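Glycoside hydrolase family 31 (Trueperella pyogenes, PDB 5I0F) degrades cycloalternan, a cyclic glucose oligosaccharide, as a family 31 glycoside hydrolase that works through a covalent glycosyl-enzyme intermediate. Local coordinates at residues 179-184 with 190-195; 352-357 with 399-404; 542-547 with 667-672. All blocks are in the same frame, centred on the assembly; numbering follows the deposited sequence.

Contact 1: 179-184 with 190-195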
ATOM      1  N   GLY A 179      -9.327   3.779  -3.864  1.00 18.21           N
ATOM      2  CA  GLY A 179      -8.145   4.013  -3.053  1.00 17.77           C
ATOM      3  C   GLY A 179      -7.040   4.682  -3.849  1.00 17.49           C
ATOM      4  O   GLY A 179      -7.285   5.366  -4.838  1.00 17.07           O
ATOM      5  N   GLU A 180      -5.806   4.475  -3.401  1.00 17.10           N
ATOM      6  CA  GLU A 180      -4.639   5.060  -4.077  1.00 17.27           C
ATOM      7  C   GLU A 180      -4.353   4.263  -5.364  1.00 17.62           C
ATOM      8  O   GLU A 180      -4.079   3.054  -5.315  1.00 17.72           O
ATOM      9  CB  GLU A 180      -3.448   5.057  -3.126  1.00 17.02           C
ATOM     10  CG  GLU A 180      -2.113   5.547  -3.710  1.00 17.00           C
ATOM     11  CD  GLU A 180      -0.977   5.379  -2.732  1.00 17.21           C
ATOM     12  OE1 GLU A 180      -0.943   4.314  -2.041  1.00 17.16           O
ATOM     13  OE2 GLU A 180      -0.101   6.297  -2.641  1.00 16.54           O
ATOM     14  N   ARG A 181      -4.420   4.944  -6.509  1.00 17.36           N
ATOM     15  CA  ARG A 181      -4.181   4.306  -7.799  1.00 17.23           C
ATOM     16  C   ARG A 181      -3.097   5.051  -8.550  1.00 17.07           C
ATOM     17  O   ARG A 181      -2.978   6.266  -8.440  1.00 17.41           O
ATOM     18  CB  ARG A 181      -5.476   4.222  -8.634  1.00 17.70           C
ATOM     19  CG  ARG A 181      -6.605   3.457  -7.960  1.00 17.76           C
ATOM     20  CD  ARG A 181      -6.327   1.962  -8.004  1.00 18.21           C
ATOM     21  NE  ARG A 181      -7.111   1.222  -7.034  1.00 18.29           N
ATOM     22  CZ  ARG A 181      -7.208  -0.111  -6.985  1.00 18.59           C
ATOM     23  NH1 ARG A 181      -6.590  -0.896  -7.867  1.00 18.32           N
ATOM     24  NH2 ARG A 181      -7.947  -0.653  -6.035  1.00 18.90           N
ATOM     25  N   TYR A 182      -2.310   4.304  -9.318  1.00 16.83           N
ATOM     26  CA  TYR A 182      -1.076   4.796  -9.920  1.00 17.21           C
ATOM     27  C   TYR A 182      -1.115   4.920 -11.443  1.00 17.92           C
ATOM     28  O   TYR A 182      -0.176   5.431 -12.046  1.00 18.22           O
ATOM     29  CB  TYR A 182       0.054   3.828  -9.555  1.00 16.98           C
ATOM     30  CG  TYR A 182       0.361   3.766  -8.077  1.00 16.53           C
ATOM     31  CD1 TYR A 182      -0.423   2.997  -7.209  1.00 16.67           C
ATOM     32  CD2 TYR A 182       1.456   4.425  -7.550  1.00 16.26           C
ATOM     33  CE1 TYR A 182      -0.139   2.929  -5.850  1.00 16.45           C
ATOM     34  CE2 TYR A 182       1.738   4.354  -6.212  1.00 16.13           C
ATOM     35  CZ  TYR A 182       0.937   3.592  -5.370  1.00 16.02           C
ATOM     36  OH  TYR A 182       1.230   3.492  -4.038  1.00 16.70           O
ATOM     37  N   ASP A 183      -2.185   4.439 -12.056  1.00 18.65           N
ATOM     38  CA  ASP A 183      -2.265   4.322 -13.509  1.00 19.78           C
ATOM     39  C   ASP A 183      -2.977   5.496 -14.111  1.00 20.35           C
ATOM     40  O   ASP A 183      -2.437   6.137 -15.007  1.00 20.44           O
ATOM     41  CB  ASP A 183      -2.856   2.970 -13.972  1.00 20.29           C
ATOM     42  CG  ASP A 183      -4.149   2.557 -13.260  1.00 20.58           C
ATOM     43  OD1 ASP A 183      -4.692   3.293 -12.404  1.00 20.27           O
ATOM     44  OD2 ASP A 183      -4.635   1.448 -13.597  1.00 21.91           O
ATOM     45  N   GLN A 184      -4.180   5.797 -13.638  1.00 20.35           N
ATOM     46  CA  GLN A 184      -4.909   6.968 -14.145  1.00 21.78           C
ATOM     47  C   GLN A 184      -5.963   7.414 -13.154  1.00 20.93           C
ATOM     48  O   GLN A 184      -6.420   6.628 -12.296  1.00 20.04           O
ATOM     49  CB  GLN A 184      -5.526   6.689 -15.536  1.00 23.72           C
ATOM     50  CG  GLN A 184      -6.356   5.428 -15.612  1.00 24.77           C
ATOM     51  CD  GLN A 184      -6.710   5.031 -17.055  1.00 25.78           C
ATOM     52  OE1 GLN A 184      -5.862   4.632 -17.834  1.00 27.85           O
ATOM     53  NE2 GLN A 184      -7.965   5.119 -17.387  1.00 25.76           N
ATOM     54  N   LEU A 190     -11.454   0.487 -17.273  1.00 21.37           N
ATOM     55  CA  LEU A 190     -10.483  -0.419 -16.691  1.00 21.13           C
ATOM     56  C   LEU A 190     -11.175  -1.534 -15.913  1.00 20.67           C
ATOM     57  O   LEU A 190     -12.315  -1.368 -15.443  1.00 20.05           O
ATOM     58  CB  LEU A 190      -9.535   0.335 -15.737  1.00 21.06           C
ATOM     59  CG  LEU A 190      -8.705   1.499 -16.302  1.00 21.66           C
ATOM     60  CD1 LEU A 190      -7.768   2.056 -15.218  1.00 21.27           C
ATOM     61  CD2 LEU A 190      -7.933   1.075 -17.540  1.00 22.65           C
ATOM     62  N   ARG A 191     -10.481  -2.659 -15.810  1.00 21.17           N
ATOM     63  CA  ARG A 191     -10.821  -3.720 -14.875  1.00 21.49           C
ATOM     64  C   ARG A 191      -9.748  -3.706 -13.787  1.00 20.91           C
ATOM     65  O   ARG A 191      -8.551  -3.666 -14.083  1.00 20.84           O
ATOM     66  CB  ARG A 191     -10.853  -5.089 -15.542  1.00 23.22           C
ATOM     67  CG  ARG A 191     -11.802  -5.180 -16.734  1.00 24.93           C
ATOM     68  CD  ARG A 191     -11.783  -6.551 -17.408  1.00 26.86           C
ATOM     69  NE  ARG A 191     -12.635  -6.505 -18.600  1.00 29.13           N
ATOM     70  CZ  ARG A 191     -12.283  -6.070 -19.818  1.00 30.04           C
ATOM     71  NH1 ARG A 191     -11.038  -5.681 -20.091  1.00 30.81           N
ATOM     72  NH2 ARG A 191     -13.201  -6.041 -20.796  1.00 31.22           N
ATOM     73  N   LEU A 192     -10.175  -3.745 -12.541  1.00 20.39           N
ATOM     74  CA  LEU A 192      -9.245  -3.696 -11.409  1.00 20.19           C
ATOM     75  C   LEU A 192      -9.788  -4.483 -10.231  1.00 19.94           C
ATOM     76  O   LEU A 192     -10.807  -5.145 -10.345  1.00 20.51           O
ATOM     77  CB  LEU A 192      -8.980  -2.240 -11.033  1.00 20.22           C
ATOM     78  CG  LEU A 192     -10.221  -1.488 -10.559  1.00 20.49           C
ATOM     79  CD1 LEU A 192      -9.887  -0.633  -9.373  1.00 21.28           C
ATOM     80  CD2 LEU A 192     -10.835  -0.650 -11.649  1.00 21.39           C
ATOM     81  N   ASP A 193      -9.101  -4.436  -9.100  1.00 19.62           N
ATOM     82  CA  ASP A 193      -9.605  -5.058  -7.888  1.00 19.58           C
ATOM     83  C   ASP A 193      -9.103  -4.274  -6.681  1.00 19.03           C
ATOM     84  O   ASP A 193      -8.332  -3.321  -6.843  1.00 18.87           O
ATOM     85  CB  ASP A 193      -9.262  -6.584  -7.849  1.00 20.63           C
ATOM     86  CG  ASP A 193      -7.776  -6.898  -7.589  1.00 21.44           C
ATOM     87  OD1 ASP A 193      -6.882  -6.034  -7.737  1.00 20.91           O
ATOM     88  OD2 ASP A 193      -7.496  -8.066  -7.207  1.00 22.93           O
ATOM     89  N   SER A 194      -9.614  -4.621  -5.507  1.00 18.67           N
ATOM     90  CA  SER A 194      -9.231  -4.013  -4.255  1.00 19.17           C
ATOM     91  C   SER A 194      -8.804  -5.087  -3.268  1.00 19.23           C
ATOM     92  O   SER A 194      -9.649  -5.681  -2.558  1.00 19.62           O
ATOM     93  CB  SER A 194     -10.365  -3.134  -3.702  1.00 19.87           C
ATOM     94  OG  SER A 194     -10.424  -1.930  -4.491  1.00 21.54           O
ATOM     95  N   VAL A 195      -7.492  -5.346  -3.269  1.00 18.49           N
ATOM     96  CA  VAL A 195      -6.831  -6.273  -2.356  1.00 18.44           C
ATOM     97  C   VAL A 195      -5.498  -5.642  -1.965  1.00 17.90           C
ATOM     98  O   VAL A 195      -4.777  -5.127  -2.818  1.00 17.30           O
ATOM     99  CB  VAL A 195      -6.660  -7.692  -2.965  1.00 18.87           C
ATOM    100  CG1 VAL A 195      -5.759  -7.719  -4.198  1.00 19.20           C
ATOM    101  CG2 VAL A 195      -6.136  -8.673  -1.919  1.00 19.38           C
TER
HETATM  102  O   HOH W   1      -6.166  -3.683  -8.901  1.00 22.14           O

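Contact 2: 352-357 with 399-404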
ATOM      1  N   GLN A 352      10.226  -9.794  28.036  1.00 32.49           N
ATOM      2  CA  GLN A 352       9.414  -8.740  28.666  1.00 32.61           C
ATOM      3  C   GLN A 352       9.791  -7.355  28.073  1.00 30.83           C
ATOM      4  O   GLN A 352      10.907  -7.182  27.565  1.00 28.79           O
ATOM      5  CB  GLN A 352       9.636  -8.709  30.191  1.00 35.10           C
ATOM      6  CG  GLN A 352       9.061  -9.891  30.970  1.00 37.42           C
ATOM      7  CD  GLN A 352       9.324  -9.814  32.479  1.00 40.23           C
ATOM      8  OE1 GLN A 352      10.100  -8.981  32.957  1.00 42.20           O
ATOM      9  NE2 GLN A 352       8.696 -10.707  33.235  1.00 42.13           N
ATOM     10  N   PRO A 353       8.873  -6.365  28.136  1.00 29.86           N
ATOM     11  CA  PRO A 353       9.235  -5.013  27.656  1.00 28.90           C
ATOM     12  C   PRO A 353      10.409  -4.392  28.414  1.00 28.78           C
ATOM     13  O   PRO A 353      10.493  -4.570  29.625  1.00 28.24           O
ATOM     14  CB  PRO A 353       7.968  -4.183  27.935  1.00 29.26           C
ATOM     15  CG  PRO A 353       6.858  -5.162  28.005  1.00 29.97           C
ATOM     16  CD  PRO A 353       7.454  -6.439  28.544  1.00 30.58           C
ATOM     17  N   HIS A 354      11.299  -3.695  27.705  1.00 27.47           N
ATOM     18  CA  HIS A 354      12.385  -2.928  28.322  1.00 28.53           C
ATOM     19  C   HIS A 354      11.978  -1.506  28.687  1.00 29.04           C
ATOM     20  O   HIS A 354      11.044  -0.965  28.121  1.00 28.63           O
ATOM     21  CB  HIS A 354      13.592  -2.833  27.373  1.00 27.84           C
ATOM     22  CG  HIS A 354      14.346  -4.113  27.245  1.00 28.28           C
ATOM     23  ND1 HIS A 354      15.204  -4.575  28.223  1.00 28.93           N
ATOM     24  CD2 HIS A 354      14.346  -5.048  26.270  1.00 28.11           C
ATOM     25  CE1 HIS A 354      15.713  -5.731  27.846  1.00 29.08           C
ATOM     26  NE2 HIS A 354      15.194  -6.047  26.672  1.00 28.75           N
ATOM     27  N   ARG A 355      12.696  -0.920  29.641  1.00 30.17           N
ATOM     28  CA  ARG A 355      12.662   0.526  29.910  1.00 31.10           C
ATOM     29  C   ARG A 355      13.990   1.159  29.565  1.00 29.35           C
ATOM     30  O   ARG A 355      15.022   0.477  29.496  1.00 27.90           O
ATOM     31  CB  ARG A 355      12.359   0.792  31.394  1.00 34.22           C
ATOM     32  CG  ARG A 355      11.010   0.280  31.901  1.00 37.04           C
ATOM     33  CD  ARG A 355       9.818   0.670  31.033  1.00 39.33           C
ATOM     34  NE  ARG A 355       9.730   2.110  30.733  1.00 42.06           N
ATOM     35  CZ  ARG A 355       8.679   2.708  30.157  1.00 43.53           C
ATOM     36  NH1 ARG A 355       7.590   2.020  29.815  1.00 44.76           N
ATOM     37  NH2 ARG A 355       8.700   4.019  29.951  1.00 44.84           N
ATOM     38  N   GLY A 356      13.963   2.476  29.358  1.00 28.44           N
ATOM     39  CA  GLY A 356      15.151   3.259  29.008  1.00 28.77           C
ATOM     40  C   GLY A 356      16.388   2.978  29.836  1.00 29.25           C
ATOM     41  O   GLY A 356      17.456   2.755  29.286  1.00 29.57           O
ATOM     42  N   PRO A 357      16.246   2.965  31.167  1.00 30.25           N
ATOM     43  CA  PRO A 357      17.375   2.646  32.066  1.00 31.12           C
ATOM     44  C   PRO A 357      17.966   1.235  31.942  1.00 30.78           C
ATOM     45  O   PRO A 357      19.027   0.992  32.509  1.00 31.25           O
ATOM     46  CB  PRO A 357      16.768   2.833  33.473  1.00 31.98           C
ATOM     47  CG  PRO A 357      15.640   3.777  33.276  1.00 31.75           C
ATOM     48  CD  PRO A 357      15.074   3.442  31.920  1.00 30.73           C
ATOM     49  N   GLY A 399      20.142 -13.616  17.712  1.00 32.57           N
ATOM     50  CA  GLY A 399      20.677 -13.661  19.062  1.00 32.18           C
ATOM     51  C   GLY A 399      19.600 -14.011  20.079  1.00 31.82           C
ATOM     52  O   GLY A 399      18.419 -14.070  19.725  1.00 30.96           O
ATOM     53  N   PRO A 400      19.995 -14.237  21.356  1.00 31.23           N
ATOM     54  CA  PRO A 400      19.043 -14.692  22.380  1.00 30.96           C
ATOM     55  C   PRO A 400      17.881 -13.757  22.672  1.00 29.47           C
ATOM     56  O   PRO A 400      16.793 -14.237  22.957  1.00 28.02           O
ATOM     57  CB  PRO A 400      19.900 -14.846  23.653  1.00 31.89           C
ATOM     58  CG  PRO A 400      21.307 -14.906  23.186  1.00 32.95           C
ATOM     59  CD  PRO A 400      21.385 -14.206  21.857  1.00 32.25           C
ATOM     60  N   GLU A 401      18.119 -12.447  22.632  1.00 28.05           N
ATOM     61  CA  GLU A 401      17.059 -11.482  22.908  1.00 28.08           C
ATOM     62  C   GLU A 401      15.916 -11.563  21.885  1.00 26.97           C
ATOM     63  O   GLU A 401      14.754 -11.616  22.268  1.00 27.29           O
ATOM     64  CB  GLU A 401      17.627 -10.060  22.959  1.00 28.47           C
ATOM     65  CG  GLU A 401      16.608  -8.996  23.360  1.00 28.58           C
ATOM     66  CD  GLU A 401      16.221  -9.008  24.834  1.00 30.16           C
ATOM     67  OE1 GLU A 401      16.785  -9.757  25.658  1.00 31.89           O
ATOM     68  OE2 GLU A 401      15.345  -8.210  25.210  1.00 31.44           O
ATOM     69  N   ALA A 402      16.256 -11.571  20.603  1.00 26.38           N
ATOM     70  CA  ALA A 402      15.261 -11.691  19.520  1.00 26.34           C
ATOM     71  C   ALA A 402      14.507 -13.027  19.580  1.00 26.62           C
ATOM     72  O   ALA A 402      13.279 -13.048  19.421  1.00 25.49           O
ATOM     73  CB  ALA A 402      15.914 -11.503  18.156  1.00 26.50           C
ATOM     74  N   LEU A 403      15.232 -14.117  19.855  1.00 26.63           N
ATOM     75  CA  LEU A 403      14.596 -15.415  20.038  1.00 27.48           C
ATOM     76  C   LEU A 403      13.622 -15.398  21.197  1.00 26.55           C
ATOM     77  O   LEU A 403      12.534 -15.907  21.061  1.00 26.54           O
ATOM     78  CB  LEU A 403      15.620 -16.542  20.254  1.00 29.09           C
ATOM     79  CG  LEU A 403      16.532 -16.837  19.060  1.00 29.82           C
ATOM     80  CD1 LEU A 403      17.660 -17.763  19.481  1.00 31.05           C
ATOM     81  CD2 LEU A 403      15.723 -17.439  17.911  1.00 30.43           C
ATOM     82  N   ALA A 404      14.017 -14.830  22.337  1.00 26.27           N
ATOM     83  CA  ALA A 404      13.103 -14.737  23.486  1.00 26.02           C
ATOM     84  C   ALA A 404      11.877 -13.861  23.180  1.00 25.43           C
ATOM     85  O   ALA A 404      10.765 -14.188  23.577  1.00 25.00           O
ATOM     86  CB  ALA A 404      13.834 -14.241  24.721  1.00 26.11           C
TER

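Contact 3: 542-547 with 667-672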
ATOM      1  N   SER A 542       3.149   8.783 -12.222  1.00 18.70           N
ATOM      2  CA  SER A 542       2.321   7.826 -11.458  1.00 18.94           C
ATOM      3  C   SER A 542       2.098   8.263 -10.033  1.00 18.16           C
ATOM      4  O   SER A 542       0.987   8.096  -9.483  1.00 17.31           O
ATOM      5  CB  SER A 542       2.919   6.420 -11.466  1.00 19.93           C
ATOM      6  OG  SER A 542       2.886   5.911 -12.790  1.00 22.25           O
ATOM      7  N   SER A 543       3.127   8.864  -9.442  1.00 17.54           N
ATOM      8  CA  SER A 543       3.043   9.330  -8.062  1.00 17.58           C
ATOM      9  C   SER A 543       2.056  10.491  -7.915  1.00 17.14           C
ATOM     10  O   SER A 543       1.328  10.533  -6.937  1.00 16.96           O
ATOM     11  CB  SER A 543       4.427   9.655  -7.472  1.00 17.49           C
ATOM     12  OG  SER A 543       5.349   8.532  -7.547  1.00 18.11           O
ATOM     13  N   ILE A 544       1.997  11.399  -8.890  1.00 17.65           N
ATOM     14  CA  ILE A 544       0.982  12.482  -8.858  1.00 17.55           C
ATOM     15  C   ILE A 544      -0.442  11.881  -8.847  1.00 17.29           C
ATOM     16  O   ILE A 544      -1.295  12.286  -8.069  1.00 16.45           O
ATOM     17  CB  ILE A 544       1.147  13.456 -10.043  1.00 18.20           C
ATOM     18  CG1 ILE A 544       2.508  14.156  -9.975  1.00 18.29           C
ATOM     19  CG2 ILE A 544       0.006  14.494 -10.076  1.00 18.82           C
ATOM     20  CD1 ILE A 544       2.920  14.837 -11.271  1.00 19.20           C
ATOM     21  N   THR A 545      -0.672  10.916  -9.729  1.00 17.07           N
ATOM     22  CA  THR A 545      -1.919  10.180  -9.787  1.00 17.69           C
ATOM     23  C   THR A 545      -2.261   9.499  -8.452  1.00 17.34           C
ATOM     24  O   THR A 545      -3.407   9.591  -7.954  1.00 17.68           O
ATOM     25  CB  THR A 545      -1.898   9.179 -10.960  1.00 17.94           C
ATOM     26  OG1 THR A 545      -1.650   9.906 -12.176  1.00 17.84           O
ATOM     27  CG2 THR A 545      -3.213   8.431 -11.099  1.00 18.35           C
ATOM     28  N   ALA A 546      -1.267   8.875  -7.855  1.00 16.94           N
ATOM     29  CA  ALA A 546      -1.441   8.224  -6.560  1.00 16.98           C
ATOM     30  C   ALA A 546      -1.914   9.201  -5.482  1.00 16.96           C
ATOM     31  O   ALA A 546      -2.818   8.882  -4.713  1.00 16.87           O
ATOM     32  CB  ALA A 546      -0.171   7.519  -6.156  1.00 16.68           C
ATOM     33  N   GLY A 547      -1.339  10.397  -5.449  1.00 16.58           N
ATOM     34  CA  GLY A 547      -1.713  11.370  -4.431  1.00 16.57           C
ATOM     35  C   GLY A 547      -3.108  11.941  -4.608  1.00 17.00           C
ATOM     36  O   GLY A 547      -3.831  12.108  -3.643  1.00 16.54           O
ATOM     37  N   HIS A 667      -7.018  17.127 -18.282  1.00 23.66           N
ATOM     38  CA  HIS A 667      -5.824  17.537 -17.540  1.00 23.82           C
ATOM     39  C   HIS A 667      -5.762  16.861 -16.170  1.00 23.20           C
ATOM     40  O   HIS A 667      -5.783  17.512 -15.136  1.00 22.93           O
ATOM     41  CB  HIS A 667      -5.805  19.057 -17.454  1.00 24.72           C
ATOM     42  CG  HIS A 667      -5.977  19.716 -18.788  1.00 25.52           C
ATOM     43  ND1 HIS A 667      -4.918  20.102 -19.576  1.00 25.75           N
ATOM     44  CD2 HIS A 667      -7.095  19.999 -19.497  1.00 26.18           C
ATOM     45  CE1 HIS A 667      -5.374  20.618 -20.701  1.00 26.38           C
ATOM     46  NE2 HIS A 667      -6.692  20.564 -20.678  1.00 26.46           N
ATOM     47  N   PRO A 668      -5.661  15.531 -16.169  1.00 23.12           N
ATOM     48  CA  PRO A 668      -5.770  14.788 -14.916  1.00 23.09           C
ATOM     49  C   PRO A 668      -4.569  14.857 -13.951  1.00 22.92           C
ATOM     50  O   PRO A 668      -4.700  14.347 -12.826  1.00 22.83           O
ATOM     51  CB  PRO A 668      -6.006  13.367 -15.391  1.00 23.13           C
ATOM     52  CG  PRO A 668      -5.209  13.289 -16.659  1.00 23.30           C
ATOM     53  CD  PRO A 668      -5.396  14.639 -17.310  1.00 23.57           C
ATOM     54  N   ARG A 669      -3.422  15.418 -14.364  1.00 22.96           N
ATOM     55  CA  ARG A 669      -2.293  15.621 -13.430  1.00 23.23           C
ATOM     56  C   ARG A 669      -2.076  17.092 -13.022  1.00 23.71           C
ATOM     57  O   ARG A 669      -1.008  17.443 -12.492  1.00 24.88           O
ATOM     58  CB  ARG A 669      -1.011  14.960 -13.965  1.00 23.72           C
ATOM     59  CG  ARG A 669      -1.064  13.437 -13.905  1.00 24.07           C
ATOM     60  CD  ARG A 669       0.276  12.795 -14.243  1.00 25.36           C
ATOM     61  NE  ARG A 669       0.646  13.174 -15.604  1.00 28.06           N
ATOM     62  CZ  ARG A 669       0.383  12.479 -16.721  1.00 29.91           C
ATOM     63  NH1 ARG A 669       0.742  12.983 -17.899  1.00 31.08           N
ATOM     64  NH2 ARG A 669      -0.211  11.284 -16.680  1.00 29.57           N
ATOM     65  N   GLN A 670      -3.065  17.955 -13.252  1.00 23.36           N
ATOM     66  CA  GLN A 670      -3.153  19.199 -12.466  1.00 23.73           C
ATOM     67  C   GLN A 670      -4.095  18.953 -11.319  1.00 23.12           C
ATOM     68  O   GLN A 670      -4.965  18.088 -11.389  1.00 22.47           O
ATOM     69  CB  GLN A 670      -3.572  20.471 -13.233  1.00 25.01           C
ATOM     70  CG  GLN A 670      -4.191  20.318 -14.591  1.00 25.77           C
ATOM     71  CD  GLN A 670      -4.556  21.638 -15.261  1.00 26.18           C
ATOM     72  OE1 GLN A 670      -3.972  22.003 -16.269  1.00 27.16           O
ATOM     73  NE2 GLN A 670      -5.573  22.311 -14.744  1.00 26.62           N
ATOM     74  N   TYR A 671      -3.904  19.720 -10.254  1.00 21.95           N
ATOM     75  CA  TYR A 671      -4.704  19.558  -9.069  1.00 21.69           C
ATOM     76  C   TYR A 671      -4.692  20.840  -8.250  1.00 21.88           C
ATOM     77  O   TYR A 671      -3.811  21.675  -8.407  1.00 21.37           O
ATOM     78  CB  TYR A 671      -4.165  18.382  -8.233  1.00 20.54           C
ATOM     79  CG  TYR A 671      -2.755  18.565  -7.724  1.00 19.73           C
ATOM     80  CD1 TYR A 671      -1.648  18.193  -8.504  1.00 19.40           C
ATOM     81  CD2 TYR A 671      -2.520  19.119  -6.462  1.00 19.37           C
ATOM     82  CE1 TYR A 671      -0.351  18.373  -8.038  1.00 19.22           C
ATOM     83  CE2 TYR A 671      -1.238  19.282  -5.977  1.00 19.21           C
ATOM     84  CZ  TYR A 671      -0.156  18.908  -6.762  1.00 19.47           C
ATOM     85  OH  TYR A 671       1.136  19.107  -6.304  1.00 20.00           O
ATOM     86  N   MET A 672      -5.676  20.954  -7.369  1.00 22.05           N
ATOM     87  CA  MET A 672      -5.732  22.041  -6.424  1.00 22.64           C
ATOM     88  C   MET A 672      -4.971  21.612  -5.164  1.00 21.59           C
ATOM     89  O   MET A 672      -5.049  20.442  -4.730  1.00 19.93           O
ATOM     90  CB  MET A 672      -7.192  22.397  -6.091  1.00 24.56           C
ATOM     91  CG  MET A 672      -8.034  22.849  -7.287  1.00 26.41           C
ATOM     92  SD  MET A 672      -7.425  24.369  -8.046  1.00 29.36           S
ATOM     93  CE  MET A 672      -7.572  25.551  -6.707  1.00 29.74           C
TER
HETATM   94  O   HOH W   2      -3.911  11.600 -12.677  1.00 25.09           O
HETATM   95  O   HOH W   3      -0.401   9.333 -14.561  1.00 30.72           O

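Contact 1: 179-184 with 190-195
Arg181 meets the backbone of Asp193 with the end of its guanidinium group. NH2 donates to Asp193 O at 2.8 Å with an N-H...O angle of 149°, and this oxygen lies near the guanidinium plane. NH1 reaches the same Asp193 O at 3.2 Å, but at a poorer angle that makes this second bond weak. NH1 also gives a hydrogen to water 1, which in turn accepts from the backbone N of Asp193, so water 1 bridges Arg181 NH1 and Asp193 N, while Asp193 O is gripped directly. Over the guanidinium face sits Leu192, its CD1 3.6 Å from Arg181 CZ and nearly central. The arginine chain bends at chi2 (-75°) and carries the guanidinium across to the strand.

The target strand, 191-194, is an outermost strand of a six-stranded antiparallel sheet, whereas 179-184 follows the edge strand 174-179 of a five-stranded sheet; the contact thus spans the loop joining two sheets, consistent with the beta-sandwich that precedes the barrel in this family.

Further along, Leu190 CD1 lies 3.6 Å from Asp183 OD2 and 3.7 Å from Gln184 CD. The polar ends there are held from elsewhere: Asp183 OD2 by His207, Gln184 NE2 by Asp186 O. Asp183 OD1 accepts from Gln184 N at 2.8 Å, and Arg181 NH2 has a further acceptor in Phe178 O.

Contact 2: 352-357 with 399-404
The His354 imidazole presents its edge to Glu401, and the carboxylate does not lie over either ring face. Glu401 OE2 sits close to the ring plane, 2.6 Å from His354 NE2, and the N-H...O angle of 166° makes this a short, nearly straight hydrogen bond. The approach is symmetrical about the nitrogen: OE2 is 3.5 Å from His354 CD2 and 3.6 Å from His354 CE1. Glu401 OE1 stays back at 4.2 Å from His354 NE2, which shows that one oxygen does the gripping. NE2 meets OE2 from above the carboxylate plane; the ring and carboxylate planes are 39° apart. Aromatic neighbours complete the setting of the imidazole: Tyr346 meets it edge-to-face, and Phe359 meets it with its ring inclined.

Glu401 gets there by running CG anti to its backbone N and then bending at chi2 (73°), while the histidine side chain comes from the opposite direction. Across the ring, His354 ND1 is hydrogen-bonded to Asp358 OD2. With a carboxylate on each nitrogen, rotation of the ring is fixed, and the imidazole would probably be biased toward the protonated, cationic form, though a calcium ion about 5 Å from the His354 side chain would oppose this. Glu401 belongs to the first turn of helix 400-412, whose N-cap position is Gly399; Leu403 N bonds to Gly399 O at 3.2 Å. A carboxylate in that turn is probably favoured by the helix dipole.

The calcium ion is too far away for direct coordination by His354. This histidine-carboxylate hydrogen bond ties the loop after strand 326-329 to a helix in the connection after strand 383-388, two neighbouring strands of a TIM barrel.

Contact 3: 542-547 with 667-672
Ile544 on the barrel helix packs by its CG2 methyl against the turn that leads into strand 671-673. That methyl lies 3.9 Å from Arg669 O, 4.0 Å from Arg669 CB and 4.3 Å from Tyr671 CD1, so one branch of the isoleucine meets backbone and side chain of Arg669 in the turn and the ring of Tyr671 at the start of the strand. Its position follows from chi1 (-62°), which sets CG1 beside the backbone N and CG2 anti to it. The isoleucine and arginine side chains cross at about a right angle, and the methyl approaches the tyrosine ring obliquely. This is the close-packed, buried part: Pro681 and Thr683 also touch Ile544, while Tyr671 rests on Ile548 and its hydroxyl is hydrogen-bonded to Phe584 O.

The other part is looser and wetter. Thr545 OG1 comes no nearer than 4.0 Å to Arg669 CG, and it also has a weak hydrogen bond to Arg541 O, one turn back on the helix. Water 2 lies 2.9 Å from Thr545 OG1 and donates to Pro668 O; water 3 lies 2.8 Å from the same Thr545 OG1 and accepts from Arg669 NH2. Arg669 is partly exposed; a bend at chi3 (-61°) turns its guanidinium back to reach water 3. Pro668 and Arg669 are the two central residues of a type I turn from His667 to Gln670, whose closing backbone bond is weak, and the turn leaves Pro668 O available to water 2.

Helix 537-551 follows barrel strand 527-529, whereas strand 671-673 belongs to the C-terminal antiparallel sheet, so the contact joins barrel to C-terminal domain. Direct contact is van der Waals, mainly through the Ile544 methyl; the polar link between Thr545 OG1, Pro668 O and Arg669 NH2 runs through two waters.

Overall arrangement
The contacts follow one another along the chain, each closing before the next opens. Contacts 1 and 3 are neighbours, centres 14 Å apart: the loop 179-184 lies against helix 537-551, where Tyr182 O is 3.2 Å from Ser542 OG in a weak hydrogen bond. That barrel helix has the loop between the two beta-sheets before the barrel on one flank and the C-terminal sheet on another, bringing three parts of the fold together. Contact 2 stands apart, its centre about 41 Å from that of contact 1 and 45 Å from that of contact 3. It joins the loop after strand 326-329 to a helix after strand 383-388, at the barrel end where TIM-barrel enzymes carry their active sites.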